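IclR transcriptional regulator (Thermotoga maritima, PDB 1MKM) probably binds DNA through an N-terminal winged helix-turn-helix domain and regulates transcription as a member of the IclR family. Local coordinates at residues Phe78-Ile83 and Glu241-Lys246; Val202-His207 and Ala213-Ser218; Asp86-Ile91 and Tyr111-Glu116. All blocks are in the same frame, centred on the assembly; numbering follows the deposited sequence.

All three contacts belong to the C-terminal, GAF-like domain, two of them involving helices laid on its antiparallel sheet and one within it. Interaction 1 joins the start of helix 79-93 to the end of helix 226-246; farther along the first of these helices, interaction 3 seats it on strand 108-115, about 12 Å away between centres. Interaction 2 pairs strands 197-205 and 211-220 of the same sheet, its centre about 9 Å from that of interaction 1 and 12 Å from that of interaction 3. Along the chain, interaction 3 closes before interaction 2 opens, and both are nested within the loop closed by interaction 1, which thus brings the domain's two ends together over its sheet.

Interaction 1 (Phe78-Ile83 and Glu241-Lys246); sequences FNIRDI and EEISRK
Ile-83 lays its CG2 and CD1 methyls against the CB of Lys-246, the last residue of helix 226-246. Both pairs are tighter than a usual van der Waals contact: CG2 of Ile-83 is 3.5 Å from CB of Lys-246, and its CD1 is equally near that carbon. CG2 of Ile-83 also meets CG2 of Ile-243 at 3.8 Å. In both isoleucines CG1 lies beside the backbone N (chi1 -82° in Ile-83), which leaves CG2 anti to that nitrogen, and their side chains meet on a slant. Farther in, CG1 of Ile-80 only grazes CG2 of Ile-243 at 4.4 Å. The pairing places the first turn of helix 79-93 beside the last turns of helix 226-246; the two segments run in roughly opposite directions, 137° apart, with axes 10.0 Å apart. Both helices cover one face of the antiparallel sheet in the C-terminal domain of this IclR protein, and the two buried isoleucines rest on it, Ile-80 on Ile-112 and Ile-243 on Ile-204. On the outer side the lysine chain, bent at chi2 and chi4, folds back along its own helix and brings NZ of Lys-246 to 3.8 Å from OE2 of Glu-242, a long salt bridge. Arg-245 extends this surface network, with its NH2 3.5 Å from OE2 of Glu-241 and a longer link from NH1 to Glu-242.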
loop_
_atom_site.group_PDB
_atom_site.type_symbol
_atom_site.label_atom_id
_atom_site.label_comp_id
_atom_site.label_asym_id
_atom_site.label_seq_id
_atom_site.Cartn_x
_atom_site.Cartn_y
_atom_site.Cartn_z
ATOM N N PHE B 78 7.506 -10.518 -31.270
ATOM C CA PHE B 78 8.760 -11.269 -31.177
ATOM C C PHE B 78 8.583 -12.660 -30.549
ATOM O O PHE B 78 8.779 -12.841 -29.342
ATOM C CB PHE B 78 9.784 -10.468 -30.366
ATOM C CG PHE B 78 9.949 -9.049 -30.834
ATOM C CD1 PHE B 78 9.793 -7.985 -29.940
ATOM C CD2 PHE B 78 10.263 -8.771 -32.162
ATOM C CE1 PHE B 78 9.948 -6.662 -30.366
ATOM C CE2 PHE B 78 10.421 -7.451 -32.600
ATOM C CZ PHE B 78 10.263 -6.394 -31.701
ATOM N N ASN B 79 8.225 -13.630 -31.388
ATOM C CA ASN B 79 7.991 -15.008 -30.970
ATOM C C ASN B 79 9.009 -15.489 -29.935
ATOM O O ASN B 79 8.669 -16.225 -29.003
ATOM C CB ASN B 79 8.000 -15.918 -32.204
ATOM C CG ASN B 79 9.372 -16.028 -32.841
ATOM O OD1 ASN B 79 10.214 -15.142 -32.687
ATOM N ND2 ASN B 79 9.601 -17.117 -33.571
ATOM N N ILE B 80 10.253 -15.059 -30.093
ATOM C CA ILE B 80 11.319 -15.430 -29.175
ATOM C C ILE B 80 10.937 -15.129 -27.720
ATOM O O ILE B 80 11.229 -15.907 -26.809
ATOM C CB ILE B 80 12.624 -14.659 -29.510
ATOM C CG1 ILE B 80 13.789 -15.223 -28.695
ATOM C CG2 ILE B 80 12.462 -13.171 -29.158
ATOM C CD1 ILE B 80 15.078 -14.468 -28.891
ATOM N N ARG B 81 10.283 -13.996 -27.503
ATOM C CA ARG B 81 9.897 -13.584 -26.161
ATOM C C ARG B 81 9.128 -14.672 -25.408
ATOM O O ARG B 81 9.475 -15.026 -24.276
ATOM C CB ARG B 81 9.069 -12.293 -26.229
ATOM C CG ARG B 81 8.753 -11.714 -24.869
ATOM C CD ARG B 81 7.889 -10.494 -24.968
ATOM N NE ARG B 81 7.220 -10.236 -23.703
ATOM C CZ ARG B 81 7.818 -9.752 -22.618
ATOM N NH1 ARG B 81 9.114 -9.462 -22.630
ATOM N NH2 ARG B 81 7.118 -9.553 -21.511
ATOM N N ASP B 82 8.087 -15.206 -26.035
ATOM C CA ASP B 82 7.285 -16.253 -25.409
ATOM C C ASP B 82 8.024 -17.582 -25.381
ATOM O O ASP B 82 7.770 -18.430 -24.526
ATOM C CB ASP B 82 5.956 -16.405 -26.153
ATOM C CG ASP B 82 4.923 -15.410 -25.686
ATOM O OD1 ASP B 82 4.158 -15.742 -24.758
ATOM O OD2 ASP B 82 4.890 -14.290 -26.234
ATOM N N ILE B 83 8.936 -17.757 -26.325
ATOM C CA ILE B 83 9.725 -18.974 -26.406
ATOM C C ILE B 83 10.759 -19.010 -25.282
ATOM O O ILE B 83 11.189 -20.081 -24.845
ATOM C CB ILE B 83 10.454 -19.044 -27.755
ATOM C CG1 ILE B 83 9.515 -19.582 -28.824
ATOM C CG2 ILE B 83 11.694 -19.910 -27.662
ATOM C CD1 ILE B 83 10.191 -19.744 -30.154
ATOM N N GLU B 241 20.813 -22.865 -25.662
ATOM C CA GLU B 241 20.654 -24.001 -26.553
ATOM C C GLU B 241 19.188 -24.398 -26.719
ATOM O O GLU B 241 18.719 -24.615 -27.837
ATOM C CB GLU B 241 21.470 -25.190 -26.034
ATOM C CG GLU B 241 21.156 -26.497 -26.733
ATOM C CD GLU B 241 22.113 -27.603 -26.353
ATOM O OE1 GLU B 241 22.388 -27.753 -25.138
ATOM O OE2 GLU B 241 22.579 -28.321 -27.269
ATOM N N GLU B 242 18.464 -24.483 -25.607
ATOM C CA GLU B 242 17.051 -24.863 -25.655
ATOM C C GLU B 242 16.208 -23.874 -26.449
ATOM O O GLU B 242 15.373 -24.276 -27.268
ATOM C CB GLU B 242 16.482 -24.990 -24.241
ATOM C CG GLU B 242 14.963 -25.089 -24.197
ATOM C CD GLU B 242 14.444 -26.386 -24.772
ATOM O OE1 GLU B 242 14.891 -26.771 -25.869
ATOM O OE2 GLU B 242 13.582 -27.020 -24.127
ATOM N N ILE B 243 16.423 -22.583 -26.185
ATOM C CA ILE B 243 15.701 -21.505 -26.861
ATOM C C ILE B 243 16.058 -21.485 -28.334
ATOM O O ILE B 243 15.173 -21.484 -29.198
ATOM C CB ILE B 243 16.057 -20.114 -26.275
ATOM C CG1 ILE B 243 15.682 -20.050 -24.792
ATOM C CG2 ILE B 243 15.331 -19.024 -27.048
ATOM C CD1 ILE B 243 16.341 -18.907 -24.039
ATOM N N SER B 244 17.357 -21.458 -28.615
ATOM C CA SER B 244 17.844 -21.436 -29.984
ATOM C C SER B 244 17.142 -22.508 -30.804
ATOM O O SER B 244 16.725 -22.264 -31.937
ATOM C CB SER B 244 19.346 -21.671 -29.999
ATOM O OG SER B 244 19.980 -20.772 -29.112
ATOM N N ARG B 245 17.006 -23.694 -30.220
ATOM C CA ARG B 245 16.335 -24.799 -30.890
ATOM C C ARG B 245 14.992 -24.345 -31.445
ATOM O O ARG B 245 14.740 -24.463 -32.644
ATOM C CB ARG B 245 16.134 -25.960 -29.914
ATOM C CG ARG B 245 17.411 -26.699 -29.581
ATOM C CD ARG B 245 17.182 -27.736 -28.507
ATOM N NE ARG B 245 18.359 -28.578 -28.314
ATOM C CZ ARG B 245 18.485 -29.472 -27.339
ATOM N NH1 ARG B 245 17.505 -29.637 -26.459
ATOM N NH2 ARG B 245 19.586 -30.208 -27.252
ATOM N N LYS B 246 14.136 -23.825 -30.568
ATOM C CA LYS B 246 12.820 -23.338 -30.972
ATOM C C LYS B 246 12.908 -22.401 -32.180
ATOM O O LYS B 246 12.010 -22.381 -33.026
ATOM C CB LYS B 246 12.138 -22.618 -29.801
ATOM C CG LYS B 246 11.267 -23.512 -28.916
ATOM C CD LYS B 246 12.004 -24.764 -28.480
ATOM C CE LYS B 246 11.220 -25.552 -27.451
ATOM N NZ LYS B 246 11.184 -24.838 -26.149
#

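Interaction 2 (Val202-His207 and Ala213-Ser218); sequences VPIFDH and AGVSIS
The beta hairpin of strands 197-205 and 211-220 is held here by the backbone pair Val-202 and Val-215, which bond to each other in both directions. The N of Val-202 lies 3.1 Å from O of Val-215, and N of Val-215 lies 3.2 Å from O of Val-202. Toward the turn, Ile-204 N reaches Ala-213 O through a weak, bent bond. Between these pairs Pro-203, whose ring nitrogen carries no proton, sits at a non-hydrogen-bonded position opposite Gly-214. On the face shared by Val-202, Ile-204, Ala-213 and Val-215, CB of Ile-204 packs 3.6 Å from CB of Ala-213. CG1 of Ile-204, beside its backbone N at chi1 -68°, meets CG1 of Val-215 at 3.8 Å, the two side chains crossing at about a right angle. Helix 226-246 covers this face, with Ala-240 and Lys-237 on Val-202, while Pro-203 on the other face touches Ser-141 of helix 137-143. Helices on both faces of a central antiparallel sheet are typical of the GAF-like fold of IclR effector domains.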
loop_
_atom_site.group_PDB
_atom_site.type_symbol
_atom_site.label_atom_id
_atom_site.label_comp_id
_atom_site.label_asym_id
_atom_site.label_seq_id
_atom_site.Cartn_x
_atom_site.Cartn_y
_atom_site.Cartn_z
ATOM N N VAL B 202 25.318 -15.186 -23.456
ATOM C CA VAL B 202 25.388 -16.230 -24.474
ATOM C C VAL B 202 24.390 -15.862 -25.582
ATOM O O VAL B 202 23.358 -15.246 -25.306
ATOM C CB VAL B 202 24.994 -17.598 -23.867
ATOM C CG1 VAL B 202 25.045 -18.684 -24.919
ATOM C CG2 VAL B 202 25.912 -17.933 -22.715
ATOM N N PRO B 203 24.684 -16.223 -26.845
ATOM C CA PRO B 203 23.787 -15.909 -27.969
ATOM C C PRO B 203 22.598 -16.854 -28.132
ATOM O O PRO B 203 22.481 -17.859 -27.439
ATOM C CB PRO B 203 24.709 -15.978 -29.189
ATOM C CG PRO B 203 26.077 -15.796 -28.624
ATOM C CD PRO B 203 26.012 -16.595 -27.353
ATOM N N ILE B 204 21.725 -16.507 -29.069
ATOM C CA ILE B 204 20.543 -17.296 -29.396
ATOM C C ILE B 204 20.479 -17.296 -30.920
ATOM O O ILE B 204 20.280 -16.246 -31.523
ATOM C CB ILE B 204 19.246 -16.644 -28.866
ATOM C CG1 ILE B 204 19.201 -16.675 -27.335
ATOM C CG2 ILE B 204 18.038 -17.383 -29.431
ATOM C CD1 ILE B 204 18.791 -18.031 -26.746
ATOM N N PHE B 205 20.641 -18.462 -31.540
ATOM C CA PHE B 205 20.617 -18.552 -32.999
ATOM C C PHE B 205 19.241 -18.906 -33.575
ATOM O O PHE B 205 18.387 -19.500 -32.900
ATOM C CB PHE B 205 21.666 -19.564 -33.471
ATOM C CG PHE B 205 23.046 -19.274 -32.957
ATOM C CD1 PHE B 205 23.737 -20.218 -32.196
ATOM C CD2 PHE B 205 23.643 -18.030 -33.188
ATOM C CE1 PHE B 205 25.004 -19.925 -31.668
ATOM C CE2 PHE B 205 24.906 -17.727 -32.666
ATOM C CZ PHE B 205 25.587 -18.675 -31.906
ATOM N N ASP B 206 19.043 -18.535 -34.838
ATOM C CA ASP B 206 17.784 -18.772 -35.534
ATOM C C ASP B 206 17.903 -19.871 -36.583
ATOM O O ASP B 206 18.714 -20.786 -36.452
ATOM C CB ASP B 206 17.330 -17.475 -36.204
ATOM C CG ASP B 206 18.271 -17.034 -37.312
ATOM O OD1 ASP B 206 19.482 -17.325 -37.215
ATOM O OD2 ASP B 206 17.802 -16.391 -38.274
ATOM N N HIS B 207 17.075 -19.770 -37.620
ATOM C CA HIS B 207 17.068 -20.729 -38.723
ATOM C C HIS B 207 18.483 -21.021 -39.222
ATOM O O HIS B 207 19.035 -22.093 -38.987
ATOM C CB HIS B 207 16.243 -20.178 -39.890
ATOM C CG HIS B 207 14.778 -20.470 -39.800
ATOM N ND1 HIS B 207 14.089 -20.475 -38.607
ATOM C CD2 HIS B 207 13.863 -20.728 -40.764
ATOM C CE1 HIS B 207 12.811 -20.723 -38.839
ATOM N NE2 HIS B 207 12.648 -20.880 -40.140
ATOM N N ALA B 213 19.624 -12.836 -30.970
ATOM C CA ALA B 213 19.311 -12.467 -29.595
ATOM C C ALA B 213 20.454 -12.631 -28.612
ATOM O O ALA B 213 21.476 -13.246 -28.910
ATOM C CB ALA B 213 18.112 -13.258 -29.111
ATOM N N GLY B 214 20.258 -12.065 -27.429
ATOM C CA GLY B 214 21.258 -12.155 -26.396
ATOM C C GLY B 214 20.577 -12.319 -25.057
ATOM O O GLY B 214 19.625 -11.602 -24.753
ATOM N N VAL B 215 21.049 -13.289 -24.278
ATOM C CA VAL B 215 20.533 -13.565 -22.947
ATOM C C VAL B 215 21.716 -13.364 -22.019
ATOM O O VAL B 215 22.839 -13.757 -22.348
ATOM C CB VAL B 215 20.051 -15.020 -22.822
ATOM C CG1 VAL B 215 18.930 -15.271 -23.790
ATOM C CG2 VAL B 215 21.191 -15.979 -23.123
ATOM N N SER B 216 21.493 -12.734 -20.877
ATOM C CA SER B 216 22.594 -12.541 -19.956
ATOM C C SER B 216 22.143 -12.446 -18.511
ATOM O O SER B 216 20.965 -12.207 -18.223
ATOM C CB SER B 216 23.407 -11.297 -20.345
ATOM O OG SER B 216 22.646 -10.114 -20.277
ATOM N N ILE B 217 23.083 -12.671 -17.600
ATOM C CA ILE B 217 22.801 -12.584 -16.174
ATOM C C ILE B 217 23.481 -11.307 -15.737
ATOM O O ILE B 217 24.616 -11.048 -16.130
ATOM C CB ILE B 217 23.386 -13.783 -15.403
ATOM C CG1 ILE B 217 22.521 -15.029 -15.653
ATOM C CG2 ILE B 217 23.503 -13.446 -13.940
ATOM C CD1 ILE B 217 23.090 -16.315 -15.051
ATOM N N SER B 218 22.803 -10.511 -14.920
ATOM C CA SER B 218 23.383 -9.253 -14.500
ATOM C C SER B 218 23.319 -9.038 -13.005
ATOM O O SER B 218 22.338 -9.377 -12.365
ATOM C CB SER B 218 22.672 -8.108 -15.233
ATOM O OG SER B 218 22.533 -8.433 -16.614
#

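Interaction 3 (Asp86-Ile91 and Tyr111-Glu116); sequences DHLVDI and YIDKVE
Leu-88 sends its CD1 methyl against the carboxylate of Asp-113, 3.7 Å from CG of that residue. With the packing of Val-115 on the same leucine, this forms the close-packed side of the interface, where helix 79-93 lies over strand 108-115 with the axes of the two segments 8.3 Å apart and their directions only 27° from parallel. Val-115 contributes a single methyl, CG2, which stands 3.9 Å from CB of Leu-88. The same methyl comes 3.8 Å from N of Val-89, so it bears on the helix backbone as well as on its side chains. Leu-88 is buried and continues inward onto Val-99 of the next strand.

Val-89 marks the looser side. Its CG2 meets CG2 of Val-115 at 4.0 Å, the two side chains standing roughly perpendicular, and both residues remain partly exposed. Beyond them Glu-116, just past the strand, turns to other chains: it forms a salt bridge with Arg-76 of the second subunit and packs on Val-124 of the third.

At the other end of the contact a classic beta bulge, in which Ile-112 and Asp-113 both face Leu-101, interrupts the regular strand. Asp-113 carries CG anti to its backbone N (chi1 -157°), which swings the carboxylate up to the helix. There OD2 accepts a hydrogen bond from ND1 of His-85, one turn before Leu-88, and makes a long, weak ion pair with Arg-81. The buried acid is thus met by polar groups of the very helix whose leucine methyl lies against it, and the histidine N-H, and to a lesser degree the more distant arginine, would be expected to help stabilise a negative charge there, so that helix and strand are joined by polar as well as apolar contacts.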
loop_
_atom_site.group_PDB
_atom_site.type_symbol
_atom_site.label_atom_id
_atom_site.label_comp_id
_atom_site.label_asym_id
_atom_site.label_seq_id
_atom_site.Cartn_x
_atom_site.Cartn_y
_atom_site.Cartn_z
ATOM N N ASP B 86 9.976 -18.142 -19.846
ATOM C CA ASP B 86 10.067 -19.032 -18.691
ATOM C C ASP B 86 11.480 -19.495 -18.378
ATOM O O ASP B 86 11.856 -19.633 -17.208
ATOM C CB ASP B 86 9.134 -20.231 -18.852
ATOM C CG ASP B 86 7.676 -19.833 -18.753
ATOM O OD1 ASP B 86 7.378 -18.917 -17.965
ATOM O OD2 ASP B 86 6.826 -20.426 -19.448
ATOM N N HIS B 87 12.271 -19.736 -19.412
ATOM C CA HIS B 87 13.644 -20.141 -19.186
ATOM C C HIS B 87 14.332 -19.011 -18.448
ATOM O O HIS B 87 15.237 -19.235 -17.659
ATOM C CB HIS B 87 14.339 -20.423 -20.510
ATOM C CG HIS B 87 13.802 -21.629 -21.210
ATOM N ND1 HIS B 87 12.485 -21.734 -21.602
ATOM C CD2 HIS B 87 14.397 -22.791 -21.571
ATOM C CE1 HIS B 87 12.291 -22.909 -22.175
ATOM N NE2 HIS B 87 13.436 -23.569 -22.169
ATOM N N LEU B 88 13.881 -17.789 -18.702
ATOM C CA LEU B 88 14.455 -16.624 -18.046
ATOM C C LEU B 88 14.060 -16.632 -16.576
ATOM O O LEU B 88 14.899 -16.442 -15.701
ATOM C CB LEU B 88 13.975 -15.340 -18.725
ATOM C CG LEU B 88 14.268 -15.226 -20.227
ATOM C CD1 LEU B 88 13.626 -13.949 -20.766
ATOM C CD2 LEU B 88 15.783 -15.216 -20.494
ATOM N N VAL B 89 12.781 -16.865 -16.307
ATOM C CA VAL B 89 12.303 -16.909 -14.932
ATOM C C VAL B 89 13.055 -18.026 -14.202
ATOM O O VAL B 89 13.417 -17.883 -13.032
ATOM C CB VAL B 89 10.771 -17.172 -14.868
ATOM C CG1 VAL B 89 10.301 -17.187 -13.430
ATOM C CG2 VAL B 89 10.018 -16.087 -15.640
ATOM N N ASP B 90 13.315 -19.126 -14.902
ATOM C CA ASP B 90 14.029 -20.226 -14.279
ATOM C C ASP B 90 15.481 -19.828 -13.985
ATOM O O ASP B 90 16.000 -20.106 -12.893
ATOM C CB ASP B 90 13.958 -21.472 -15.171
ATOM C CG ASP B 90 14.549 -22.724 -14.503
ATOM O OD1 ASP B 90 14.418 -22.908 -13.267
ATOM O OD2 ASP B 90 15.136 -23.538 -15.239
ATOM N N ILE B 91 16.123 -19.160 -14.942
ATOM C CA ILE B 91 17.502 -18.723 -14.762
ATOM C C ILE B 91 17.587 -17.805 -13.553
ATOM O O ILE B 91 18.582 -17.812 -12.837
ATOM C CB ILE B 91 18.036 -17.956 -15.997
ATOM C CG1 ILE B 91 17.978 -18.851 -17.237
ATOM C CG2 ILE B 91 19.473 -17.494 -15.738
ATOM C CD1 ILE B 91 18.427 -18.176 -18.506
ATOM N N TYR B 111 16.097 -4.239 -25.254
ATOM C CA TYR B 111 15.633 -5.081 -24.164
ATOM C C TYR B 111 14.205 -5.529 -24.477
ATOM O O TYR B 111 13.287 -4.714 -24.566
ATOM C CB TYR B 111 15.682 -4.302 -22.868
ATOM C CG TYR B 111 17.071 -4.185 -22.305
ATOM C CD1 TYR B 111 17.580 -2.955 -21.911
ATOM C CD2 TYR B 111 17.874 -5.319 -22.136
ATOM C CE1 TYR B 111 18.855 -2.855 -21.352
ATOM C CE2 TYR B 111 19.144 -5.225 -21.590
ATOM C CZ TYR B 111 19.625 -3.994 -21.204
ATOM O OH TYR B 111 20.890 -3.888 -20.687
ATOM N N ILE B 112 14.021 -6.827 -24.673
ATOM C CA ILE B 112 12.704 -7.332 -25.000
ATOM C C ILE B 112 12.079 -8.156 -23.891
ATOM O O ILE B 112 10.943 -8.603 -24.013
ATOM C CB ILE B 112 12.743 -8.136 -26.320
ATOM C CG1 ILE B 112 13.973 -9.053 -26.339
ATOM C CG2 ILE B 112 12.771 -7.171 -27.508
ATOM C CD1 ILE B 112 13.978 -10.039 -27.474
ATOM N N ASP B 113 12.827 -8.355 -22.813
ATOM C CA ASP B 113 12.339 -9.079 -21.642
ATOM C C ASP B 113 13.352 -8.958 -20.506
ATOM O O ASP B 113 14.558 -8.863 -20.738
ATOM C CB ASP B 113 12.108 -10.559 -21.954
ATOM C CG ASP B 113 11.106 -11.208 -21.000
ATOM O OD1 ASP B 113 11.010 -10.775 -19.837
ATOM O OD2 ASP B 113 10.413 -12.162 -21.411
ATOM N N LYS B 114 12.864 -8.944 -19.275
ATOM C CA LYS B 114 13.754 -8.843 -18.133
ATOM C C LYS B 114 13.093 -9.436 -16.892
ATOM O O LYS B 114 11.933 -9.136 -16.581
ATOM C CB LYS B 114 14.136 -7.368 -17.882
ATOM C CG LYS B 114 15.015 -7.117 -16.655
ATOM C CD LYS B 114 14.958 -5.650 -16.240
ATOM C CE LYS B 114 16.001 -5.314 -15.187
ATOM N NZ LYS B 114 15.923 -3.893 -14.730
ATOM N N VAL B 115 13.823 -10.304 -16.199
ATOM C CA VAL B 115 13.315 -10.896 -14.965
ATOM C C VAL B 115 14.136 -10.315 -13.827
ATOM O O VAL B 115 15.329 -10.591 -13.728
ATOM C CB VAL B 115 13.502 -12.424 -14.905
ATOM C CG1 VAL B 115 13.205 -12.914 -13.479
ATOM C CG2 VAL B 115 12.606 -13.111 -15.890
ATOM N N GLU B 116 13.505 -9.528 -12.963
ATOM C CA GLU B 116 14.225 -8.944 -11.841
ATOM C C GLU B 116 14.679 -10.023 -10.863
ATOM O O GLU B 116 14.038 -11.063 -10.715
ATOM C CB GLU B 116 13.355 -7.917 -11.110
ATOM C CG GLU B 116 12.940 -6.724 -11.955
ATOM C CD GLU B 116 12.308 -5.614 -11.128
ATOM O OE1 GLU B 116 11.427 -5.922 -10.297
ATOM O OE2 GLU B 116 12.686 -4.434 -11.308
#